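Local coordinates for 450aa long hypothetical fmu protein (PDB 2YXL) that probably transfers methyl groups from S-adenosyl-L-methionine to the C5 position of cytosines in RNA, and holds the cofactor analogue sinefungin in this crystal, at residues L336-T341 / L385-C390; G260-D265 / V330-L335; V191-A196 / L277-K282. One frame throughout, in Å; residues are numbered along the deposited sequence.

In the fold
Contacts 1 and 2 are two pairings in one sheet, with centres about 16 Å apart. Strand 331-337 takes part in both. It pairs with strand 262-265 in contact 2 and, further along, with strand 383-389 in contact 1. Contact 3 joins the ferredoxin-like region to helix 272-280. Its centre lies about 17 Å from that of contact 2 and about 22 Å from contact 1's. Helix 272-280 follows strand 262-265, and Leu277 and Met281 pack on contact 2. Along the chain contacts 3 and 2 interlock, and contact 1 opens after both have closed. The sinefungin pocket and predicted nucleophile Cys390 lie at the C-terminal ends of these parallel strands, where contact 1 sits and Asp265 of contact 2 also reaches.

Contact 1 (L336-T341 / L385-C390); sequences LDAPCT and LLYTTC. With SFG (sinefungin), chain B.
Asp337 divides its carboxylate between Thr388 and the ligand. Its CG lies anti to the backbone N (chi1 -176°), which carries the carboxylate out to both. OD1 accepts from Thr388 OG1 at 2.8 Å, on its anti side and 27° out of the carboxylate plane. OD2 accepts from the alpha-amino N (atom N) of sinefungin at 2.7 Å and also forms a salt bridge with Lys273. Pro339 CG touches the adenine C8 of the ligand at 3.4 Å. The backbones pair as parallel strands. Leu336 N gives to Leu386 O (2.8 Å), and Thr388 N to Leu336 O (3.0 Å). Ala338 N reaches Thr388 O at 2.9 Å in a more bent bond (143°). This is the parallel core of the class I methyltransferase sheet, with the cofactor and the active site at the strand ends. Just beyond the pairing, Cys340 SG and Cys390 SG lie 3.6 Å apart. Cys390 is the predicted nucleophile, and such a cysteine pair is a feature of the RsmB/NOP family. Cys390 N makes a weak bond to Cys340 SG. Thr389 OG1 bonds to Asn397. Leu336 CD2 meets the edge of the Tyr387 ring, 4.0 Å from CD1. Tyr387 OH is satisfied by Glu396 O.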
ATOM      1  N   LEU A 336      -0.510  -9.512 -15.565  1.00 28.44           N
ATOM      2  CA  LEU A 336       0.757  -9.121 -14.975  1.00 28.99           C
ATOM      3  C   LEU A 336       0.561  -7.863 -14.133  1.00 29.55           C
ATOM      4  O   LEU A 336       0.686  -6.734 -14.622  1.00 29.59           O
ATOM      5  CB  LEU A 336       1.850  -8.938 -16.042  1.00 28.97           C
ATOM      6  CG  LEU A 336       3.264  -8.513 -15.608  1.00 28.76           C
ATOM      7  CD1 LEU A 336       3.802  -9.337 -14.436  1.00 28.84           C
ATOM      8  CD2 LEU A 336       4.228  -8.572 -16.785  1.00 28.89           C
ATOM      9  N   ASP A 337       0.220  -8.074 -12.866  1.00 30.24           N
ATOM     10  CA  ASP A 337       0.182  -6.995 -11.896  1.00 30.91           C
ATOM     11  C   ASP A 337       1.598  -6.876 -11.357  1.00 31.13           C
ATOM     12  O   ASP A 337       1.938  -7.431 -10.310  1.00 31.00           O
ATOM     13  CB  ASP A 337      -0.836  -7.280 -10.788  1.00 31.01           C
ATOM     14  CG  ASP A 337      -0.962  -6.133  -9.803  1.00 32.19           C
ATOM     15  OD1 ASP A 337      -0.955  -4.957 -10.236  1.00 33.19           O
ATOM     16  OD2 ASP A 337      -1.075  -6.405  -8.589  1.00 33.54           O
ATOM     17  N   ALA A 338       2.415  -6.143 -12.109  1.00 31.70           N
ATOM     18  CA  ALA A 338       3.867  -6.168 -11.971  1.00 32.29           C
ATOM     19  C   ALA A 338       4.364  -5.595 -10.655  1.00 32.75           C
ATOM     20  O   ALA A 338       3.806  -4.618 -10.157  1.00 33.03           O
ATOM     21  CB  ALA A 338       4.511  -5.433 -13.140  1.00 32.18           C
ATOM     22  N   PRO A 339       5.420  -6.207 -10.083  1.00 33.22           N
ATOM     23  CA  PRO A 339       6.107  -5.568  -8.969  1.00 33.55           C
ATOM     24  C   PRO A 339       6.566  -4.189  -9.419  1.00 34.01           C
ATOM     25  O   PRO A 339       7.055  -4.039 -10.543  1.00 34.01           O
ATOM     26  CB  PRO A 339       7.313  -6.487  -8.718  1.00 33.41           C
ATOM     27  CG  PRO A 339       7.435  -7.324  -9.947  1.00 33.19           C
ATOM     28  CD  PRO A 339       6.038  -7.499 -10.430  1.00 33.19           C
ATOM     29  N   CYS A 340       6.380  -3.187  -8.569  1.00 34.64           N
ATOM     30  CA  CYS A 340       6.649  -1.811  -8.960  1.00 35.29           C
ATOM     31  C   CYS A 340       7.061  -0.953  -7.773  1.00 35.61           C
ATOM     32  O   CYS A 340       7.182  -1.450  -6.653  1.00 35.67           O
ATOM     33  CB  CYS A 340       5.428  -1.215  -9.670  1.00 35.42           C
ATOM     34  SG  CYS A 340       3.981  -1.012  -8.619  1.00 36.02           S
ATOM     35  N   THR A 341       7.275   0.336  -8.035  1.00 36.15           N
ATOM     36  CA  THR A 341       7.685   1.299  -7.010  1.00 36.63           C
ATOM     37  C   THR A 341       6.611   1.570  -5.954  1.00 36.95           C
ATOM     38  O   THR A 341       6.934   1.957  -4.830  1.00 37.17           O
ATOM     39  CB  THR A 341       8.093   2.652  -7.633  1.00 36.70           C
ATOM     40  OG1 THR A 341       7.050   3.120  -8.503  1.00 36.38           O
ATOM     41  CG2 THR A 341       9.406   2.520  -8.399  1.00 36.63           C
ATOM     42  N   LEU A 385      -3.482  -9.996 -22.740  1.00 25.32           N
ATOM     43  CA  LEU A 385      -2.541  -9.690 -21.677  1.00 25.69           C
ATOM     44  C   LEU A 385      -2.933  -8.358 -21.046  1.00 26.03           C
ATOM     45  O   LEU A 385      -3.120  -7.365 -21.753  1.00 26.14           O
ATOM     46  CB  LEU A 385      -1.118  -9.588 -22.247  1.00 25.54           C
ATOM     47  CG  LEU A 385       0.138  -9.751 -21.370  1.00 25.25           C
ATOM     48  CD1 LEU A 385       1.376  -9.357 -22.158  1.00 24.95           C
ATOM     49  CD2 LEU A 385       0.094  -8.967 -20.072  1.00 24.40           C
ATOM     50  N   LEU A 386      -3.068  -8.335 -19.723  1.00 26.37           N
ATOM     51  CA  LEU A 386      -3.232  -7.070 -19.014  1.00 26.81           C
ATOM     52  C   LEU A 386      -2.018  -6.780 -18.151  1.00 27.02           C
ATOM     53  O   LEU A 386      -1.611  -7.602 -17.327  1.00 26.96           O
ATOM     54  CB  LEU A 386      -4.515  -7.032 -18.172  1.00 26.80           C
ATOM     55  CG  LEU A 386      -4.712  -5.783 -17.293  1.00 27.16           C
ATOM     56  CD1 LEU A 386      -4.967  -4.511 -18.107  1.00 26.93           C
ATOM     57  CD2 LEU A 386      -5.829  -6.003 -16.287  1.00 27.09           C
ATOM     58  N   TYR A 387      -1.442  -5.605 -18.368  1.00 27.41           N
ATOM     59  CA  TYR A 387      -0.323  -5.134 -17.580  1.00 28.04           C
ATOM     60  C   TYR A 387      -0.811  -4.014 -16.664  1.00 28.54           C
ATOM     61  O   TYR A 387      -1.427  -3.047 -17.122  1.00 28.55           O
ATOM     62  CB  TYR A 387       0.794  -4.649 -18.507  1.00 27.90           C
ATOM     63  CG  TYR A 387       1.984  -4.027 -17.812  1.00 27.51           C
ATOM     64  CD1 TYR A 387       3.016  -4.820 -17.303  1.00 27.43           C
ATOM     65  CD2 TYR A 387       2.093  -2.644 -17.689  1.00 27.31           C
ATOM     66  CE1 TYR A 387       4.125  -4.248 -16.678  1.00 27.07           C
ATOM     67  CE2 TYR A 387       3.197  -2.062 -17.064  1.00 27.54           C
ATOM     68  CZ  TYR A 387       4.206  -2.870 -16.563  1.00 27.43           C
ATOM     69  OH  TYR A 387       5.286  -2.291 -15.940  1.00 27.82           O
ATOM     70  N   THR A 388      -0.559  -4.166 -15.369  1.00 29.21           N
ATOM     71  CA  THR A 388      -0.904  -3.135 -14.397  1.00 30.00           C
ATOM     72  C   THR A 388       0.227  -2.919 -13.413  1.00 30.76           C
ATOM     73  O   THR A 388       0.953  -3.855 -13.073  1.00 30.95           O
ATOM     74  CB  THR A 388      -2.187  -3.464 -13.577  1.00 29.77           C
ATOM     75  OG1 THR A 388      -2.009  -4.686 -12.851  1.00 29.74           O
ATOM     76  CG2 THR A 388      -3.413  -3.566 -14.464  1.00 29.30           C
ATOM     77  N   THR A 389       0.375  -1.669 -12.985  1.00 31.74           N
ATOM     78  CA  THR A 389       1.180  -1.313 -11.824  1.00 32.76           C
ATOM     79  C   THR A 389       0.365  -0.361 -10.951  1.00 33.26           C
ATOM     80  O   THR A 389      -0.609   0.244 -11.413  1.00 33.27           O
ATOM     81  CB  THR A 389       2.499  -0.596 -12.208  1.00 32.92           C
ATOM     82  OG1 THR A 389       2.214   0.748 -12.620  1.00 33.50           O
ATOM     83  CG2 THR A 389       3.246  -1.340 -13.321  1.00 33.09           C
ATOM     84  N   CYS A 390       0.760  -0.235  -9.689  1.00 33.80           N
ATOM     85  CA  CYS A 390       0.233   0.830  -8.847  1.00 34.48           C
ATOM     86  C   CYS A 390       1.296   1.918  -8.708  1.00 34.38           C
ATOM     87  O   CYS A 390       1.583   2.404  -7.618  1.00 34.54           O
ATOM     88  CB  CYS A 390      -0.234   0.295  -7.495  1.00 34.55           C
ATOM     89  SG  CYS A 390       0.958  -0.761  -6.685  1.00 36.85           S
TER
HETATM   90  N   SFG B5748      -1.110  -9.004  -7.815  1.00 75.25           N
HETATM   91  CA  SFG B5748      -0.938  -9.020  -6.351  1.00 75.30           C
HETATM   92  C   SFG B5748      -2.297  -8.798  -5.656  1.00 75.22           C
HETATM   93  O   SFG B5748      -2.417  -9.218  -4.486  1.00 75.22           O
HETATM   94  OXT SFG B5748      -3.193  -8.224  -6.310  1.00 75.15           O
HETATM   95  CB  SFG B5748       0.097  -7.961  -5.924  1.00 75.33           C
HETATM   96  CG  SFG B5748       1.496  -8.296  -6.475  1.00 75.63           C
HETATM   97  CD  SFG B5748       2.578  -7.313  -6.001  1.00 76.08           C
HETATM   98  NE  SFG B5748       2.267  -5.977  -6.527  1.00 76.02           N
HETATM   99  C5' SFG B5748       3.984  -7.694  -6.516  1.00 77.17           C
HETATM  100  C4' SFG B5748       4.402  -9.158  -6.226  1.00 77.98           C
HETATM  101  O4' SFG B5748       5.332  -9.522  -7.274  1.00 78.53           O
HETATM  102  C3' SFG B5748       5.176  -9.347  -4.909  1.00 78.30           C
HETATM  103  O3' SFG B5748       4.466 -10.284  -4.087  1.00 77.81           O
HETATM  104  C2' SFG B5748       6.533  -9.922  -5.340  1.00 78.74           C
HETATM  105  O2' SFG B5748       6.968 -10.956  -4.448  1.00 78.56           O
HETATM  106  C1' SFG B5748       6.191 -10.524  -6.698  1.00 79.37           C
HETATM  107  N9  SFG B5748       7.357 -10.718  -7.609  1.00 79.66           N
HETATM  108  C8  SFG B5748       8.343  -9.849  -7.841  1.00 79.80           C
HETATM  109  N7  SFG B5748       9.198 -10.364  -8.725  1.00 79.87           N
HETATM  110  C5  SFG B5748       8.756 -11.573  -9.059  1.00 79.96           C
HETATM  111  C6  SFG B5748       9.219 -12.567  -9.919  1.00 79.83           C
HETATM  112  N6  SFG B5748      10.339 -12.396 -10.617  1.00 79.71           N
HETATM  113  N1  SFG B5748       8.515 -13.707 -10.034  1.00 79.73           N
HETATM  114  C2  SFG B5748       7.397 -13.890  -9.343  1.00 79.81           C
HETATM  115  N3  SFG B5748       6.931 -12.961  -8.516  1.00 79.86           N
HETATM  116  C4  SFG B5748       7.584 -11.798  -8.354  1.00 79.86           C

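Contact 2 (G260-D265 / V330-L335); sequences GETVVD and VADKVL
Glu261 lays its side chain against Asp332. The two carboxylate planes are stacked, 18° apart, although both groups are probably negative. The close contact is made by Glu261 CB, 3.6 Å from Asp332 OD1. Glu261 OE2 accepts from Lys258 N, and Asp332 OD2 forms a salt bridge with Lys380, which would probably offset the like charges. Glu261 OE2 also lies 3.3 Å from Lys333 CE. The Lys333 chain bends at its third and fourth torsions, and NZ goes to Leu255 O. An alanine in place of Glu261 has no carboxylate for Lys258 N, which would probably be left without this partner, and the Lys333 chain would be likely to lose support on that side.

Asp332 closes the start of the pairing. Its OD1 uses the anti lone pair to accept from Thr262 N at 3.0 Å, nearly straight at 170°. Its own N gives to Thr262 O at 2.9 Å. The chain turns a corner at Asp332, and regular parallel bonding follows. Val264 N gives to Lys333 O (3.1 Å), and Leu335 N to Val264 O (2.7 Å).

One face carries Val264 and Val334, side by side and pointing the same way. Val264 CB meets Val334 CG2 at 3.8 Å. The CG2 of Val264, beside its backbone N (chi1 174° sets CG1 anti), turns to Ala331 CB. The other face carries Val263, Lys333, Asp265 and Leu335. There Leu335 CD2 lies 3.6 Å from Asp265 OD2, and Leu277 CD1 touches both side chains.

Strand 262-265 runs on into the loop that binds sinefungin through Ala267, Gly271, Gly272 and Lys273. A parallel strand leading into a glycine-rich loop and a helix is the cofactor-binding motif of the Rossmann-like class I methyltransferase fold.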
ATOM      1  N   GLY A 260     -13.935 -21.635 -17.169  1.00 39.26           N
ATOM      2  CA  GLY A 260     -13.380 -22.725 -17.972  1.00 38.86           C
ATOM      3  C   GLY A 260     -12.064 -22.398 -18.655  1.00 38.57           C
ATOM      4  O   GLY A 260     -11.375 -23.296 -19.141  1.00 38.57           O
ATOM      5  N   GLU A 261     -11.717 -21.113 -18.697  1.00 38.29           N
ATOM      6  CA  GLU A 261     -10.473 -20.667 -19.324  1.00 37.95           C
ATOM      7  C   GLU A 261      -9.261 -20.979 -18.450  1.00 37.79           C
ATOM      8  O   GLU A 261      -9.387 -21.192 -17.243  1.00 37.72           O
ATOM      9  CB  GLU A 261     -10.522 -19.166 -19.635  1.00 37.93           C
ATOM     10  CG  GLU A 261     -11.419 -18.793 -20.807  1.00 37.75           C
ATOM     11  CD  GLU A 261     -11.354 -17.316 -21.170  1.00 37.90           C
ATOM     12  OE1 GLU A 261     -11.548 -16.997 -22.362  1.00 37.72           O
ATOM     13  OE2 GLU A 261     -11.117 -16.472 -20.275  1.00 37.90           O
ATOM     14  N   THR A 262      -8.090 -21.020 -19.075  1.00 37.58           N
ATOM     15  CA  THR A 262      -6.839 -21.161 -18.340  1.00 37.41           C
ATOM     16  C   THR A 262      -6.159 -19.795 -18.234  1.00 37.25           C
ATOM     17  O   THR A 262      -5.815 -19.173 -19.244  1.00 37.24           O
ATOM     18  CB  THR A 262      -5.912 -22.266 -18.937  1.00 37.46           C
ATOM     19  OG1 THR A 262      -4.560 -22.060 -18.505  1.00 37.57           O
ATOM     20  CG2 THR A 262      -5.965 -22.280 -20.462  1.00 37.41           C
ATOM     21  N   VAL A 263      -6.003 -19.328 -16.999  1.00 37.01           N
ATOM     22  CA  VAL A 263      -5.513 -17.983 -16.724  1.00 36.85           C
ATOM     23  C   VAL A 263      -4.207 -18.030 -15.933  1.00 36.85           C
ATOM     24  O   VAL A 263      -3.985 -18.942 -15.133  1.00 36.70           O
ATOM     25  CB  VAL A 263      -6.591 -17.141 -15.969  1.00 36.86           C
ATOM     26  CG1 VAL A 263      -6.049 -15.780 -15.535  1.00 36.31           C
ATOM     27  CG2 VAL A 263      -7.828 -16.960 -16.840  1.00 36.70           C
ATOM     28  N   VAL A 264      -3.341 -17.048 -16.177  1.00 36.96           N
ATOM     29  CA  VAL A 264      -2.094 -16.910 -15.428  1.00 37.20           C
ATOM     30  C   VAL A 264      -2.040 -15.563 -14.704  1.00 37.32           C
ATOM     31  O   VAL A 264      -2.300 -14.518 -15.299  1.00 37.31           O
ATOM     32  CB  VAL A 264      -0.856 -17.069 -16.347  1.00 37.13           C
ATOM     33  CG1 VAL A 264       0.431 -16.775 -15.583  1.00 37.29           C
ATOM     34  CG2 VAL A 264      -0.808 -18.468 -16.943  1.00 37.15           C
ATOM     35  N   ASP A 265      -1.730 -15.611 -13.409  1.00 37.56           N
ATOM     36  CA  ASP A 265      -1.423 -14.416 -12.627  1.00 37.67           C
ATOM     37  C   ASP A 265       0.071 -14.461 -12.334  1.00 37.80           C
ATOM     38  O   ASP A 265       0.520 -15.188 -11.445  1.00 37.81           O
ATOM     39  CB  ASP A 265      -2.242 -14.387 -11.330  1.00 37.61           C
ATOM     40  CG  ASP A 265      -2.225 -13.021 -10.641  1.00 37.59           C
ATOM     41  OD1 ASP A 265      -1.193 -12.312 -10.686  1.00 37.23           O
ATOM     42  OD2 ASP A 265      -3.257 -12.660 -10.037  1.00 37.84           O
ATOM     43  N   VAL A 330      -0.005 -21.272 -23.722  1.00 24.20           N
ATOM     44  CA  VAL A 330      -0.947 -22.102 -22.969  1.00 24.29           C
ATOM     45  C   VAL A 330      -2.030 -21.297 -22.231  1.00 24.33           C
ATOM     46  O   VAL A 330      -2.996 -21.873 -21.724  1.00 24.35           O
ATOM     47  CB  VAL A 330      -0.189 -23.058 -21.992  1.00 24.29           C
ATOM     48  CG1 VAL A 330       0.207 -22.338 -20.700  1.00 24.26           C
ATOM     49  CG2 VAL A 330      -1.012 -24.311 -21.696  1.00 24.34           C
ATOM     50  N   ALA A 331      -1.875 -19.976 -22.182  1.00 24.38           N
ATOM     51  CA  ALA A 331      -2.792 -19.126 -21.418  1.00 24.42           C
ATOM     52  C   ALA A 331      -3.792 -18.372 -22.289  1.00 24.47           C
ATOM     53  O   ALA A 331      -3.405 -17.641 -23.205  1.00 24.44           O
ATOM     54  CB  ALA A 331      -2.011 -18.156 -20.539  1.00 24.41           C
ATOM     55  N   ASP A 332      -5.079 -18.560 -21.988  1.00 24.55           N
ATOM     56  CA  ASP A 332      -6.164 -17.818 -22.634  1.00 24.65           C
ATOM     57  C   ASP A 332      -6.034 -16.331 -22.349  1.00 24.76           C
ATOM     58  O   ASP A 332      -6.273 -15.500 -23.221  1.00 24.69           O
ATOM     59  CB  ASP A 332      -7.526 -18.318 -22.147  1.00 24.61           C
ATOM     60  CG  ASP A 332      -7.946 -19.612 -22.809  1.00 24.49           C
ATOM     61  OD1 ASP A 332      -8.285 -20.564 -22.078  1.00 24.45           O
ATOM     62  OD2 ASP A 332      -7.937 -19.679 -24.057  1.00 24.44           O
ATOM     63  N   LYS A 333      -5.666 -16.011 -21.112  1.00 24.99           N
ATOM     64  CA  LYS A 333      -5.329 -14.647 -20.725  1.00 25.23           C
ATOM     65  C   LYS A 333      -4.417 -14.624 -19.508  1.00 25.42           C
ATOM     66  O   LYS A 333      -4.522 -15.470 -18.621  1.00 25.35           O
ATOM     67  CB  LYS A 333      -6.581 -13.795 -20.489  1.00 25.20           C
ATOM     68  CG  LYS A 333      -7.707 -14.483 -19.743  1.00 25.14           C
ATOM     69  CD  LYS A 333      -8.953 -13.614 -19.689  1.00 25.35           C
ATOM     70  CE  LYS A 333      -9.695 -13.551 -21.023  1.00 25.71           C
ATOM     71  NZ  LYS A 333      -9.216 -12.426 -21.876  1.00 25.97           N
ATOM     72  N   VAL A 334      -3.512 -13.652 -19.489  1.00 25.79           N
ATOM     73  CA  VAL A 334      -2.568 -13.488 -18.392  1.00 26.21           C
ATOM     74  C   VAL A 334      -2.674 -12.094 -17.779  1.00 26.55           C
ATOM     75  O   VAL A 334      -2.803 -11.093 -18.489  1.00 26.59           O
ATOM     76  CB  VAL A 334      -1.098 -13.797 -18.828  1.00 26.26           C
ATOM     77  CG1 VAL A 334      -0.694 -12.961 -20.028  1.00 26.40           C
ATOM     78  CG2 VAL A 334      -0.114 -13.590 -17.674  1.00 25.96           C
ATOM     79  N   LEU A 335      -2.638 -12.052 -16.452  1.00 26.99           N
ATOM     80  CA  LEU A 335      -2.545 -10.804 -15.720  1.00 27.43           C
ATOM     81  C   LEU A 335      -1.126 -10.629 -15.200  1.00 27.84           C
ATOM     82  O   LEU A 335      -0.597 -11.499 -14.499  1.00 27.85           O
ATOM     83  CB  LEU A 335      -3.546 -10.780 -14.559  1.00 27.38           C
ATOM     84  CG  LEU A 335      -3.397  -9.676 -13.505  1.00 27.55           C
ATOM     85  CD1 LEU A 335      -3.782  -8.311 -14.060  1.00 27.28           C
ATOM     86  CD2 LEU A 335      -4.214 -10.007 -12.268  1.00 27.52           C
TER

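Contact 3 (V191-A196 / L277-K282); sequences VNTLKA and LAELMK
Thr193 grips Glu279 OE1 with two donors. Its backbone N bonds to that oxygen at 2.7 Å, from above the carboxylate plane and 56° out of it. Thr193 OG1 gives a second bond to Glu279 OE1, on the anti lone pair; the modelled 2.5 Å is short, but no sign of extra strength. The other oxygen, OE2, forms a salt bridge with Arg190 on strand 186-191. The carboxylate is buried, yet both its oxygens have partners, and the arginine would probably favour its charged form. Glu279 gets there by an extended chain: CG is anti to the carbonyl carbon (chi1 -69°), which carries the carboxylate from the helix across to Thr193.

Segment 191-196 runs from the end of strand 186-191, in the ferredoxin-like region, into the loop after it. Helix 272-280 belongs to the Rossmann-like methyltransferase region and begins at the sinefungin-binding loop. The contact therefore bridges the two regions. The Glu279 side chain lies about 12 Å from the ligand.

Asn192 O accepts from both Lys195 N and Ala196 N, which curls the loop into a tight turn. The helix ends in a Schellman motif at Lys282, where Lys282 N bonds back to Glu279 O at 3.0 Å.

Outside the polar grip the packing is thin. Leu194 CD1 rests on the helix backbone, 3.9 Å from Ala278 O and 4.0 Å from Glu279 CA. Leu194 also touches Asn283.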
ATOM      1  N   VAL A 191     -16.106  -7.595  -1.748  1.00 41.05           N
ATOM      2  CA  VAL A 191     -17.009  -8.656  -1.316  1.00 41.27           C
ATOM      3  C   VAL A 191     -16.837  -9.880  -2.217  1.00 41.57           C
ATOM      4  O   VAL A 191     -16.928  -9.781  -3.443  1.00 41.59           O
ATOM      5  CB  VAL A 191     -18.489  -8.176  -1.304  1.00 41.26           C
ATOM      6  CG1 VAL A 191     -19.455  -9.342  -1.109  1.00 41.02           C
ATOM      7  CG2 VAL A 191     -18.700  -7.134  -0.218  1.00 41.10           C
ATOM      8  N   ASN A 192     -16.576 -11.027  -1.593  1.00 41.92           N
ATOM      9  CA  ASN A 192     -16.419 -12.295  -2.298  1.00 42.25           C
ATOM     10  C   ASN A 192     -17.774 -12.845  -2.742  1.00 42.49           C
ATOM     11  O   ASN A 192     -18.483 -13.486  -1.959  1.00 42.52           O
ATOM     12  CB  ASN A 192     -15.673 -13.299  -1.405  1.00 42.25           C
ATOM     13  CG  ASN A 192     -15.404 -14.637  -2.093  1.00 42.40           C
ATOM     14  OD1 ASN A 192     -15.120 -15.632  -1.428  1.00 42.57           O
ATOM     15  ND2 ASN A 192     -15.484 -14.663  -3.417  1.00 42.40           N
ATOM     16  N   THR A 193     -18.119 -12.590  -4.005  1.00 42.83           N
ATOM     17  CA  THR A 193     -19.407 -12.999  -4.580  1.00 43.22           C
ATOM     18  C   THR A 193     -19.592 -14.514  -4.588  1.00 43.46           C
ATOM     19  O   THR A 193     -20.715 -15.014  -4.640  1.00 43.54           O
ATOM     20  CB  THR A 193     -19.588 -12.477  -6.020  1.00 43.22           C
ATOM     21  OG1 THR A 193     -18.477 -12.890  -6.827  1.00 43.51           O
ATOM     22  CG2 THR A 193     -19.695 -10.959  -6.032  1.00 43.01           C
ATOM     23  N   LEU A 194     -18.475 -15.230  -4.527  1.00 43.80           N
ATOM     24  CA  LEU A 194     -18.462 -16.684  -4.515  1.00 44.14           C
ATOM     25  C   LEU A 194     -18.990 -17.249  -3.193  1.00 44.30           C
ATOM     26  O   LEU A 194     -19.359 -18.423  -3.117  1.00 44.35           O
ATOM     27  CB  LEU A 194     -17.033 -17.167  -4.765  1.00 44.17           C
ATOM     28  CG  LEU A 194     -16.788 -18.394  -5.638  1.00 44.44           C
ATOM     29  CD1 LEU A 194     -15.489 -18.210  -6.410  1.00 44.70           C
ATOM     30  CD2 LEU A 194     -16.754 -19.668  -4.804  1.00 44.97           C
ATOM     31  N   LYS A 195     -19.039 -16.408  -2.160  1.00 44.55           N
ATOM     32  CA  LYS A 195     -19.390 -16.856  -0.811  1.00 44.74           C
ATOM     33  C   LYS A 195     -20.403 -15.946  -0.097  1.00 44.88           C
ATOM     34  O   LYS A 195     -20.980 -16.335   0.920  1.00 44.95           O
ATOM     35  CB  LYS A 195     -18.114 -17.017   0.026  1.00 44.71           C
ATOM     36  CG  LYS A 195     -18.237 -17.979   1.201  1.00 44.71           C
ATOM     37  CD  LYS A 195     -16.871 -18.379   1.736  1.00 44.59           C
ATOM     38  CE  LYS A 195     -16.383 -19.690   1.140  1.00 44.49           C
ATOM     39  NZ  LYS A 195     -17.027 -20.866   1.787  1.00 44.46           N
ATOM     40  N   ALA A 196     -20.619 -14.746  -0.634  1.00 45.11           N
ATOM     41  CA  ALA A 196     -21.545 -13.770  -0.044  1.00 45.32           C
ATOM     42  C   ALA A 196     -22.040 -12.769  -1.087  1.00 45.50           C
ATOM     43  O   ALA A 196     -21.448 -12.648  -2.161  1.00 45.59           O
ATOM     44  CB  ALA A 196     -20.872 -13.034   1.111  1.00 45.27           C
ATOM     45  N   LEU A 277     -10.067 -12.945  -9.912  1.00 39.79           N
ATOM     46  CA  LEU A 277     -10.141 -13.636 -11.202  1.00 39.61           C
ATOM     47  C   LEU A 277     -10.976 -14.910 -11.089  1.00 39.58           C
ATOM     48  O   LEU A 277     -11.764 -15.223 -11.984  1.00 39.66           O
ATOM     49  CB  LEU A 277      -8.741 -13.970 -11.731  1.00 39.67           C
ATOM     50  CG  LEU A 277      -7.761 -12.856 -12.124  1.00 39.53           C
ATOM     51  CD1 LEU A 277      -6.354 -13.423 -12.248  1.00 39.64           C
ATOM     52  CD2 LEU A 277      -8.163 -12.153 -13.416  1.00 39.26           C
ATOM     53  N   ALA A 278     -10.805 -15.625  -9.977  1.00 39.42           N
ATOM     54  CA  ALA A 278     -11.563 -16.844  -9.693  1.00 39.27           C
ATOM     55  C   ALA A 278     -13.070 -16.597  -9.535  1.00 39.12           C
ATOM     56  O   ALA A 278     -13.881 -17.442  -9.922  1.00 39.17           O
ATOM     57  CB  ALA A 278     -11.006 -17.532  -8.464  1.00 39.26           C
ATOM     58  N   GLU A 279     -13.432 -15.446  -8.965  1.00 38.96           N
ATOM     59  CA  GLU A 279     -14.834 -15.037  -8.835  1.00 38.82           C
ATOM     60  C   GLU A 279     -15.471 -14.840 -10.203  1.00 38.50           C
ATOM     61  O   GLU A 279     -16.587 -15.296 -10.448  1.00 38.47           O
ATOM     62  CB  GLU A 279     -14.959 -13.732  -8.045  1.00 38.85           C
ATOM     63  CG  GLU A 279     -14.625 -13.827  -6.569  1.00 39.16           C
ATOM     64  CD  GLU A 279     -15.045 -12.585  -5.796  1.00 39.30           C
ATOM     65  OE1 GLU A 279     -16.218 -12.160  -5.917  1.00 40.30           O
ATOM     66  OE2 GLU A 279     -14.205 -12.039  -5.055  1.00 39.20           O
ATOM     67  N   LEU A 280     -14.748 -14.154 -11.085  1.00 38.22           N
ATOM     68  CA  LEU A 280     -15.212 -13.874 -12.443  1.00 37.94           C
ATOM     69  C   LEU A 280     -15.308 -15.132 -13.303  1.00 37.79           C
ATOM     70  O   LEU A 280     -16.126 -15.205 -14.218  1.00 37.79           O
ATOM     71  CB  LEU A 280     -14.300 -12.846 -13.112  1.00 37.86           C
ATOM     72  CG  LEU A 280     -14.331 -11.437 -12.517  1.00 37.62           C
ATOM     73  CD1 LEU A 280     -13.121 -10.647 -12.973  1.00 36.86           C
ATOM     74  CD2 LEU A 280     -15.633 -10.718 -12.885  1.00 37.08           C
ATOM     75  N   MET A 281     -14.463 -16.114 -13.000  1.00 37.65           N
ATOM     76  CA  MET A 281     -14.489 -17.411 -13.674  1.00 37.47           C
ATOM     77  C   MET A 281     -15.473 -18.348 -12.981  1.00 37.28           C
ATOM     78  O   MET A 281     -15.617 -19.509 -13.373  1.00 37.23           O
ATOM     79  CB  MET A 281     -13.089 -18.029 -13.695  1.00 37.50           C
ATOM     80  CG  MET A 281     -12.085 -17.259 -14.538  1.00 37.47           C
ATOM     81  SD  MET A 281     -10.371 -17.512 -14.032  1.00 37.59           S
ATOM     82  CE  MET A 281     -10.050 -19.159 -14.671  1.00 36.89           C
ATOM     83  N   LYS A 282     -16.139 -17.826 -11.949  1.00 37.01           N
ATOM     84  CA  LYS A 282     -17.147 -18.553 -11.164  1.00 36.77           C
ATOM     85  C   LYS A 282     -16.652 -19.921 -10.679  1.00 36.36           C
ATOM     86  O   LYS A 282     -17.354 -20.930 -10.792  1.00 36.29           O
ATOM     87  CB  LYS A 282     -18.478 -18.664 -11.928  1.00 36.78           C
ATOM     88  CG  LYS A 282     -19.064 -17.317 -12.358  1.00 37.06           C
ATOM     89  CD  LYS A 282     -20.523 -17.434 -12.784  1.00 37.13           C
ATOM     90  CE  LYS A 282     -21.461 -17.144 -11.620  1.00 37.86           C
ATOM     91  NZ  LYS A 282     -22.891 -17.270 -12.022  1.00 38.40           N
TER